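PDB 3I8B: xylulose kinase from Bifidobacterium adolescentis ATCC 15703, which probably catalyses the ATP-dependent phosphorylation of D-xylulose to D-xylulose 5-phosphate in xylose metabolism. Local coordinates for residues A384-M389 with A400-E405; G406-Q411 with T442-I447; S334-A339 with I365-Y370. All coordinates share one frame; numbering follows the deposited sequence.

Contact 1 (A384-M389 with A400-E405)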
loop_
_atom_site.group_PDB
_atom_site.type_symbol
_atom_site.label_atom_id
_atom_site.label_comp_id
_atom_site.label_asym_id
_atom_site.label_seq_id
_atom_site.Cartn_x
_atom_site.Cartn_y
_atom_site.Cartn_z
ATOM N N ALA A 384 -21.993 -10.148 -7.438
ATOM C CA ALA A 384 -21.935 -9.645 -8.810
ATOM C C ALA A 384 -23.271 -9.768 -9.543
ATOM O O ALA A 384 -24.057 -10.694 -9.281
ATOM C CB ALA A 384 -20.814 -10.333 -9.597
ATOM N N THR A 385 -23.504 -8.846 -10.480
ATOM C CA THR A 385 -24.796 -8.729 -11.157
ATOM C C THR A 385 -24.697 -8.417 -12.655
ATOM O O THR A 385 -24.145 -7.393 -13.033
ATOM C CB THR A 385 -25.609 -7.595 -10.530
ATOM O OG1 THR A 385 -25.897 -7.903 -9.162
ATOM C CG2 THR A 385 -26.915 -7.381 -11.292
ATOM N N PHE A 386 -25.248 -9.293 -13.498
ATOM C CA PHE A 386 -25.450 -8.994 -14.919
ATOM C C PHE A 386 -26.830 -8.381 -15.113
ATOM O O PHE A 386 -27.827 -8.962 -14.684
ATOM C CB PHE A 386 -25.394 -10.270 -15.764
ATOM C CG PHE A 386 -24.003 -10.673 -16.192
ATOM C CD1 PHE A 386 -23.239 -9.841 -16.996
ATOM C CD2 PHE A 386 -23.479 -11.900 -15.815
ATOM C CE1 PHE A 386 -21.959 -10.222 -17.408
ATOM C CE2 PHE A 386 -22.205 -12.294 -16.211
ATOM C CZ PHE A 386 -21.442 -11.456 -17.014
ATOM N N SER A 387 -26.892 -7.234 -15.784
ATOM C CA SER A 387 -28.172 -6.588 -16.058
ATOM C C SER A 387 -28.309 -6.202 -17.537
ATOM O O SER A 387 -27.377 -6.366 -18.315
ATOM C CB SER A 387 -28.361 -5.358 -15.161
ATOM O OG SER A 387 -27.419 -4.346 -15.473
ATOM N N GLY A 388 -29.487 -5.702 -17.912
ATOM C CA GLY A 388 -29.737 -5.240 -19.271
ATOM C C GLY A 388 -29.874 -6.364 -20.288
ATOM O O GLY A 388 -29.791 -6.139 -21.495
HETATM N N MSE A 389 -30.100 -7.580 -19.805
HETATM C CA MSE A 389 -30.190 -8.723 -20.695
HETATM C C MSE A 389 -31.505 -8.819 -21.429
HETATM O O MSE A 389 -32.571 -8.505 -20.891
HETATM C CB MSE A 389 -29.891 -10.020 -19.966
HETATM C CG MSE A 389 -28.414 -10.311 -19.903
HETATM SE SE MSE A 389 -28.085 -11.881 -18.817
HETATM C CE MSE A 389 -29.155 -13.177 -19.803
ATOM N N ALA A 400 -19.098 -11.866 -22.937
ATOM C CA ALA A 400 -17.645 -11.741 -22.921
ATOM C C ALA A 400 -17.256 -10.272 -22.786
ATOM O O ALA A 400 -16.481 -9.897 -21.914
ATOM C CB ALA A 400 -17.049 -12.331 -24.189
ATOM N N ARG A 401 -17.822 -9.444 -23.656
ATOM C CA ARG A 401 -17.532 -8.020 -23.669
ATOM C C ARG A 401 -17.946 -7.350 -22.349
ATOM O O ARG A 401 -17.281 -6.425 -21.883
ATOM C CB ARG A 401 -18.226 -7.358 -24.866
ATOM C CG ARG A 401 -18.000 -5.861 -24.999
ATOM C CD ARG A 401 -16.533 -5.539 -25.279
ATOM N NE ARG A 401 -16.349 -4.146 -25.675
ATOM C CZ ARG A 401 -15.995 -3.749 -26.895
ATOM N NH1 ARG A 401 -15.781 -4.638 -27.853
ATOM N NH2 ARG A 401 -15.856 -2.457 -27.155
ATOM N N ALA A 402 -19.039 -7.828 -21.751
ATOM C CA ALA A 402 -19.511 -7.299 -20.468
ATOM C C ALA A 402 -18.563 -7.637 -19.312
ATOM O O ALA A 402 -18.413 -6.850 -18.380
ATOM C CB ALA A 402 -20.945 -7.794 -20.162
ATOM N N PHE A 403 -17.935 -8.809 -19.374
ATOM C CA PHE A 403 -16.926 -9.184 -18.391
ATOM C C PHE A 403 -15.731 -8.219 -18.454
ATOM O O PHE A 403 -15.259 -7.717 -17.429
ATOM C CB PHE A 403 -16.433 -10.608 -18.642
ATOM C CG PHE A 403 -17.258 -11.680 -17.980
ATOM C CD1 PHE A 403 -17.173 -11.898 -16.613
ATOM C CD2 PHE A 403 -18.081 -12.501 -18.734
ATOM C CE1 PHE A 403 -17.919 -12.891 -16.010
ATOM C CE2 PHE A 403 -18.826 -13.500 -18.135
ATOM C CZ PHE A 403 -18.742 -13.697 -16.773
ATOM N N VAL A 404 -15.240 -7.964 -19.663
ATOM C CA VAL A 404 -14.109 -7.042 -19.839
ATOM C C VAL A 404 -14.479 -5.595 -19.492
ATOM O O VAL A 404 -13.733 -4.889 -18.797
ATOM C CB VAL A 404 -13.559 -7.094 -21.275
ATOM C CG1 VAL A 404 -12.412 -6.106 -21.438
ATOM C CG2 VAL A 404 -13.094 -8.500 -21.620
ATOM N N GLU A 405 -15.630 -5.149 -19.980
ATOM C CA GLU A 405 -16.067 -3.787 -19.734
ATOM C C GLU A 405 -16.344 -3.579 -18.251
ATOM O O GLU A 405 -16.199 -2.474 -17.731
ATOM C CB GLU A 405 -17.299 -3.443 -20.587
ATOM C CG GLU A 405 -17.010 -3.358 -22.093
ATOM C CD GLU A 405 -18.160 -2.747 -22.890
ATOM O OE1 GLU A 405 -19.310 -2.750 -22.383
ATOM O OE2 GLU A 405 -17.917 -2.274 -24.028
#
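The small two-stranded antiparallel sheet of the C-terminal FGGY domain rests on helix 396-420 through F386 of strand 385-387, which meets A402 and F403 one after the other along the helix. F386 and F403 form a T-shaped (edge-to-face) pair in which F386 supplies the edge and F403 the face. Their ring centroids are 5.0 Å apart and the planes stand at 85°, so the two rings cross almost squarely. The corner atom CZ of F386 does most of the touching: it stands above the F403 ring, displaced from the centre toward the rim, and lies 3.5 Å from CE2 of F403 and equally near its CZ. Beside it, CE2 of F386 comes to 3.8 Å from CZ of F403. The other flank of the same edge is taken by A402, whose CB lies near the F386 plane, 3.8 Å from CE1. The first torsion of F386 sets CG anti to its carbonyl carbon (chi1 -86°), which carries the ring out from the strand to the helix. Strand 366-368 pairs with 385-387 through backbone bonds of T385 with V368 and of S387 with T366, and its L367 packs on both phenylalanines. F403 also reaches helix 335-344, touching A339, A343 and L344, so the face-giving ring sits where sheet and helices meet. Further round helix 396-420, NE of R401 makes a salt bridge of 2.9 Å to OE2 of E405 one turn on, approaching from above the carboxylate plane. That same oxygen also accepts a hydrogen bond from the backbone N of G361.

Contact 2 (G406-Q411 with T442-I447)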
loop_
_atom_site.group_PDB
_atom_site.type_symbol
_atom_site.label_atom_id
_atom_site.label_comp_id
_atom_site.label_asym_id
_atom_site.label_seq_id
_atom_site.Cartn_x
_atom_site.Cartn_y
_atom_site.Cartn_z
ATOM N N GLY A 406 -16.729 -4.650 -17.564
ATOM C CA GLY A 406 -17.020 -4.562 -16.145
ATOM C C GLY A 406 -15.748 -4.359 -15.350
ATOM O O GLY A 406 -15.691 -3.519 -14.475
ATOM N N LEU A 407 -14.729 -5.149 -15.663
ATOM C CA LEU A 407 -13.428 -5.020 -15.026
ATOM C C LEU A 407 -12.928 -3.579 -15.142
ATOM O O LEU A 407 -12.578 -2.957 -14.146
ATOM C CB LEU A 407 -12.436 -5.994 -15.674
ATOM C CG LEU A 407 -11.006 -6.087 -15.128
ATOM C CD1 LEU A 407 -10.351 -7.357 -15.613
ATOM C CD2 LEU A 407 -10.174 -4.876 -15.528
ATOM N N LEU A 408 -12.916 -3.052 -16.363
ATOM C CA LEU A 408 -12.415 -1.700 -16.624
ATOM C C LEU A 408 -13.265 -0.605 -16.005
ATOM O O LEU A 408 -12.730 0.388 -15.523
ATOM C CB LEU A 408 -12.282 -1.448 -18.126
ATOM C CG LEU A 408 -11.019 -2.017 -18.773
ATOM C CD1 LEU A 408 -9.776 -1.373 -18.182
ATOM C CD2 LEU A 408 -10.971 -3.515 -18.584
ATOM N N CYS A 409 -14.587 -0.788 -16.029
ATOM C CA CYS A 409 -15.523 0.179 -15.460
ATOM C C CYS A 409 -15.363 0.358 -13.952
ATOM O O CYS A 409 -15.524 1.463 -13.440
ATOM C CB CYS A 409 -16.971 -0.208 -15.787
ATOM S SG CYS A 409 -17.482 0.280 -17.461
ATOM N N SER A 410 -15.081 -0.737 -13.248
ATOM C CA SER A 410 -14.825 -0.681 -11.818
ATOM C C SER A 410 -13.599 0.191 -11.547
ATOM O O SER A 410 -13.621 1.040 -10.662
ATOM C CB SER A 410 -14.588 -2.087 -11.260
ATOM O OG SER A 410 -14.123 -2.024 -9.921
ATOM N N GLN A 411 -12.534 -0.020 -12.314
ATOM C CA GLN A 411 -11.326 0.785 -12.152
ATOM C C GLN A 411 -11.619 2.261 -12.460
ATOM O O GLN A 411 -11.119 3.155 -11.777
ATOM C CB GLN A 411 -10.186 0.252 -13.026
ATOM C CG GLN A 411 -9.666 -1.127 -12.619
ATOM C CD GLN A 411 -9.376 -1.237 -11.121
ATOM O OE1 GLN A 411 -8.916 -0.286 -10.496
ATOM N NE2 GLN A 411 -9.642 -2.401 -10.550
ATOM N N THR A 442 -6.301 -3.071 -24.689
ATOM C CA THR A 442 -6.954 -2.465 -25.853
ATOM C C THR A 442 -8.137 -1.569 -25.500
ATOM O O THR A 442 -8.338 -0.512 -26.105
ATOM C CB THR A 442 -7.457 -3.522 -26.845
ATOM O OG1 THR A 442 -6.341 -4.234 -27.395
ATOM C CG2 THR A 442 -8.229 -2.855 -27.973
ATOM N N LEU A 443 -8.929 -2.000 -24.530
ATOM C CA LEU A 443 -10.146 -1.280 -24.195
ATOM C C LEU A 443 -9.957 -0.208 -23.114
ATOM O O LEU A 443 -10.836 0.630 -22.927
ATOM C CB LEU A 443 -11.264 -2.264 -23.823
ATOM C CG LEU A 443 -11.783 -3.060 -25.032
ATOM C CD1 LEU A 443 -12.786 -4.118 -24.619
ATOM C CD2 LEU A 443 -12.374 -2.125 -26.083
ATOM N N ALA A 444 -8.810 -0.219 -22.435
ATOM C CA ALA A 444 -8.575 0.716 -21.322
ATOM C C ALA A 444 -8.776 2.206 -21.656
ATOM O O ALA A 444 -9.518 2.903 -20.958
ATOM C CB ALA A 444 -7.208 0.488 -20.700
ATOM N N PRO A 445 -8.130 2.700 -22.723
ATOM C CA PRO A 445 -8.232 4.144 -22.991
ATOM C C PRO A 445 -9.668 4.572 -23.211
ATOM O O PRO A 445 -10.103 5.599 -22.685
ATOM C CB PRO A 445 -7.433 4.326 -24.288
ATOM C CG PRO A 445 -6.512 3.143 -24.340
ATOM C CD PRO A 445 -7.294 2.009 -23.719
ATOM N N SER A 446 -10.382 3.777 -24.003
ATOM C CA SER A 446 -11.794 3.989 -24.311
ATOM C C SER A 446 -12.648 4.180 -23.055
ATOM O O SER A 446 -13.369 5.175 -22.919
ATOM C CB SER A 446 -12.323 2.792 -25.124
ATOM O OG SER A 446 -13.732 2.719 -25.114
ATOM N N ILE A 447 -12.579 3.220 -22.139
ATOM C CA ILE A 447 -13.485 3.269 -21.006
ATOM C C ILE A 447 -12.913 4.060 -19.806
ATOM O O ILE A 447 -13.662 4.712 -19.081
ATOM C CB ILE A 447 -14.111 1.859 -20.664
ATOM C CG1 ILE A 447 -13.664 1.330 -19.311
ATOM C CG2 ILE A 447 -13.945 0.843 -21.815
ATOM C CD1 ILE A 447 -14.595 1.767 -18.231
#
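I447 lays its CG1-CD1 arm over L408 and C409 of helix 396-420, CG1 on the first and CD1 on the second. Its CG1 presses on CB of L408 at 3.3 Å. One carbon further out, CD1 of I447 meets CA of C409 at 3.3 Å and is just as near to SG of the same residue. These carbon approaches are tighter than usual, and chi1 of I447 (114°) lies far from a staggered value, so the exact rotation of this arm is doubtful, though the residues it meets are plain. Helix 438-448 is the connection of a beta-alpha-beta crossover, joining the neighbouring parallel strands 427-431 and 452-455 of the large sheet. Against it the segment 406-411 runs at 45° with the axes 9.7 Å apart, and P445, which has no N-H to give to the turn before, sits at a kink in the crossover helix. The second point of packing lies nearer the start of that helix: chi1 of L408, -81°, places CG beside the backbone N, and its CD1 lies 4.0 Å from CB of A444 and equally far from the CA of that alanine. L408 also touches I440, a turn earlier. C409 packs on V498 and Y502 of helix 496-506, and L407 and Q411 reach strand 288-293 of the sheet.

Contact 3 (S334-A339 with I365-Y370)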
loop_
_atom_site.group_PDB
_atom_site.type_symbol
_atom_site.label_atom_id
_atom_site.label_comp_id
_atom_site.label_asym_id
_atom_site.label_seq_id
_atom_site.Cartn_x
_atom_site.Cartn_y
_atom_site.Cartn_z
ATOM N N SER A 334 -8.336 -8.908 -12.146
ATOM C CA SER A 334 -8.176 -9.938 -13.151
ATOM C C SER A 334 -9.082 -11.142 -12.884
ATOM O O SER A 334 -9.491 -11.834 -13.819
ATOM C CB SER A 334 -6.716 -10.385 -13.182
ATOM O OG SER A 334 -6.530 -11.388 -14.145
ATOM N N ARG A 335 -9.392 -11.400 -11.615
ATOM C CA ARG A 335 -10.247 -12.541 -11.290
ATOM C C ARG A 335 -11.577 -12.483 -12.055
ATOM O O ARG A 335 -12.145 -13.514 -12.390
ATOM C CB ARG A 335 -10.483 -12.653 -9.783
ATOM C CG ARG A 335 -11.262 -11.498 -9.182
ATOM C CD ARG A 335 -11.237 -11.579 -7.672
ATOM N NE ARG A 335 -11.827 -12.823 -7.196
ATOM C CZ ARG A 335 -11.803 -13.223 -5.928
ATOM N NH1 ARG A 335 -11.206 -12.471 -5.011
ATOM N NH2 ARG A 335 -12.380 -14.365 -5.571
ATOM N N ILE A 336 -12.050 -11.275 -12.346
ATOM C CA ILE A 336 -13.252 -11.096 -13.162
ATOM C C ILE A 336 -13.124 -11.866 -14.481
ATOM O O ILE A 336 -14.081 -12.460 -14.978
ATOM C CB ILE A 336 -13.483 -9.605 -13.488
ATOM C CG1 ILE A 336 -13.707 -8.801 -12.209
ATOM C CG2 ILE A 336 -14.652 -9.435 -14.446
ATOM C CD1 ILE A 336 -13.901 -7.304 -12.448
ATOM N N LEU A 337 -11.924 -11.845 -15.045
ATOM C CA LEU A 337 -11.656 -12.514 -16.307
ATOM C C LEU A 337 -11.625 -14.029 -16.145
ATOM O O LEU A 337 -11.954 -14.767 -17.079
ATOM C CB LEU A 337 -10.333 -12.008 -16.884
ATOM C CG LEU A 337 -10.420 -10.638 -17.552
ATOM C CD1 LEU A 337 -9.984 -10.715 -19.008
ATOM C CD2 LEU A 337 -11.823 -10.051 -17.423
ATOM N N ASP A 338 -11.232 -14.487 -14.957
ATOM C CA ASP A 338 -11.298 -15.909 -14.632
ATOM C C ASP A 338 -12.762 -16.346 -14.569
ATOM O O ASP A 338 -13.145 -17.375 -15.126
ATOM C CB ASP A 338 -10.593 -16.186 -13.303
ATOM C CG ASP A 338 -9.095 -15.886 -13.364
ATOM O OD1 ASP A 338 -8.468 -16.231 -14.381
ATOM O OD2 ASP A 338 -8.542 -15.305 -12.401
ATOM N N ALA A 339 -13.576 -15.542 -13.889
ATOM C CA ALA A 339 -15.012 -15.766 -13.835
ATOM C C ALA A 339 -15.545 -15.937 -15.246
ATOM O O ALA A 339 -16.308 -16.863 -15.525
ATOM C CB ALA A 339 -15.703 -14.594 -13.155
ATOM N N ILE A 365 -25.721 -5.116 -22.191
ATOM C CA ILE A 365 -25.427 -5.898 -20.999
ATOM C C ILE A 365 -24.346 -5.237 -20.148
ATOM O O ILE A 365 -23.276 -4.875 -20.640
ATOM C CB ILE A 365 -24.973 -7.312 -21.353
ATOM C CG1 ILE A 365 -26.097 -8.067 -22.076
ATOM C CG2 ILE A 365 -24.509 -8.054 -20.099
ATOM C CD1 ILE A 365 -25.667 -9.435 -22.581
ATOM N N THR A 366 -24.636 -5.095 -18.864
ATOM C CA THR A 366 -23.688 -4.523 -17.923
ATOM C C THR A 366 -23.396 -5.514 -16.804
ATOM O O THR A 366 -24.313 -6.129 -16.240
ATOM C CB THR A 366 -24.242 -3.243 -17.301
ATOM O OG1 THR A 366 -24.432 -2.260 -18.324
ATOM C CG2 THR A 366 -23.290 -2.704 -16.246
ATOM N N LEU A 367 -22.115 -5.677 -16.500
ATOM C CA LEU A 367 -21.682 -6.454 -15.349
ATOM C C LEU A 367 -21.206 -5.514 -14.256
ATOM O O LEU A 367 -20.357 -4.655 -14.517
ATOM C CB LEU A 367 -20.525 -7.381 -15.738
ATOM C CG LEU A 367 -19.836 -8.082 -14.560
ATOM C CD1 LEU A 367 -20.852 -8.929 -13.762
ATOM C CD2 LEU A 367 -18.648 -8.931 -15.020
ATOM N N VAL A 368 -21.768 -5.650 -13.055
ATOM C CA VAL A 368 -21.193 -5.043 -11.859
ATOM C C VAL A 368 -20.492 -6.168 -11.118
ATOM O O VAL A 368 -21.135 -6.985 -10.458
ATOM C CB VAL A 368 -22.248 -4.379 -10.952
ATOM C CG1 VAL A 368 -21.597 -3.825 -9.669
ATOM C CG2 VAL A 368 -22.973 -3.275 -11.700
ATOM N N PRO A 369 -19.159 -6.220 -11.227
ATOM C CA PRO A 369 -18.412 -7.436 -10.911
ATOM C C PRO A 369 -18.043 -7.585 -9.444
ATOM O O PRO A 369 -16.881 -7.881 -9.166
ATOM C CB PRO A 369 -17.111 -7.257 -11.708
ATOM C CG PRO A 369 -17.109 -5.819 -12.199
ATOM C CD PRO A 369 -18.252 -5.109 -11.564
ATOM N N TYR A 370 -18.987 -7.397 -8.529
ATOM C CA TYR A 370 -18.667 -7.509 -7.108
ATOM C C TYR A 370 -18.669 -8.969 -6.641
ATOM O O TYR A 370 -19.284 -9.316 -5.633
ATOM C CB TYR A 370 -19.618 -6.662 -6.253
ATOM C CG TYR A 370 -19.625 -5.184 -6.592
ATOM C CD1 TYR A 370 -18.616 -4.612 -7.367
ATOM C CD2 TYR A 370 -20.629 -4.352 -6.113
ATOM C CE1 TYR A 370 -18.624 -3.255 -7.674
ATOM C CE2 TYR A 370 -20.641 -3.009 -6.410
ATOM C CZ TYR A 370 -19.642 -2.466 -7.187
ATOM O OH TYR A 370 -19.676 -1.127 -7.468
#
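Segments 334-339 and 365-370 come nearest at I336 and P369, whose CA atoms lie 6.7 Å apart; P369 is the centre of an inverse gamma turn. The turn closes with a weak hydrogen bond from N of Y370 to O of V368, and it presents the proline ring to helix 335-344. I336 carries the whole contact from the helical side. Its chi1 of -62° turns CG1 away from the carbonyl carbon, and with CD1 extended beyond it (chi2 178°) one branch reaches straight out to the proline. Its terminal CD1 meets CB of P369 at 3.3 Å, closer than ordinary van der Waals contact, and CG of that ring at 3.5 Å. The side chains of I336 and L367 slide past each other in opposite directions, and the CG2 methyl of I336 touches CD2 of L367 more loosely, at 4.1 Å. On strand 366-368, V368 sets its CG1 methyl over the centre of the Y370 ring, 3.3 Å above the plane, within the same segment. Other helices border the pair: L407 of helix 396-420 touches I336, and Y502 of helix 496-506 touches P369. Replacing I336 by an alanine removes both outer branches and would probably leave CB and CG of P369 without the methyl that covers them, and CD2 of L367 without its neighbour, opening a gap between helix and turn. Since only carbon atoms meet across the two segments, the fit depends on the shapes of I336, L367 and P369 and on shedding water, rather than on any directional bond.

Overall arrangement
Following the chain, contact 3 comes first, closing a loop of 25 residues, over half of them helical, and joins helix 335-344 to the small sheet. Contact 1 then closes a short loop of 10 residues and ties the other strand of that sheet to helix 396-420. Contact 2 spans 30 residues that include strand 427-431, and sets helix 396-420 against helix 438-448 beside the large sheet. The three follow in series; none nests in or crosses another. Contacts 1 and 3 lie about 7 Å apart, centre to centre. V404 and R401 of contact 1 pack on L443 of contact 2, while L407 packs on L337 and the carbonyl of G406 lies against the P369 ring, bringing contacts 2 and 3 together.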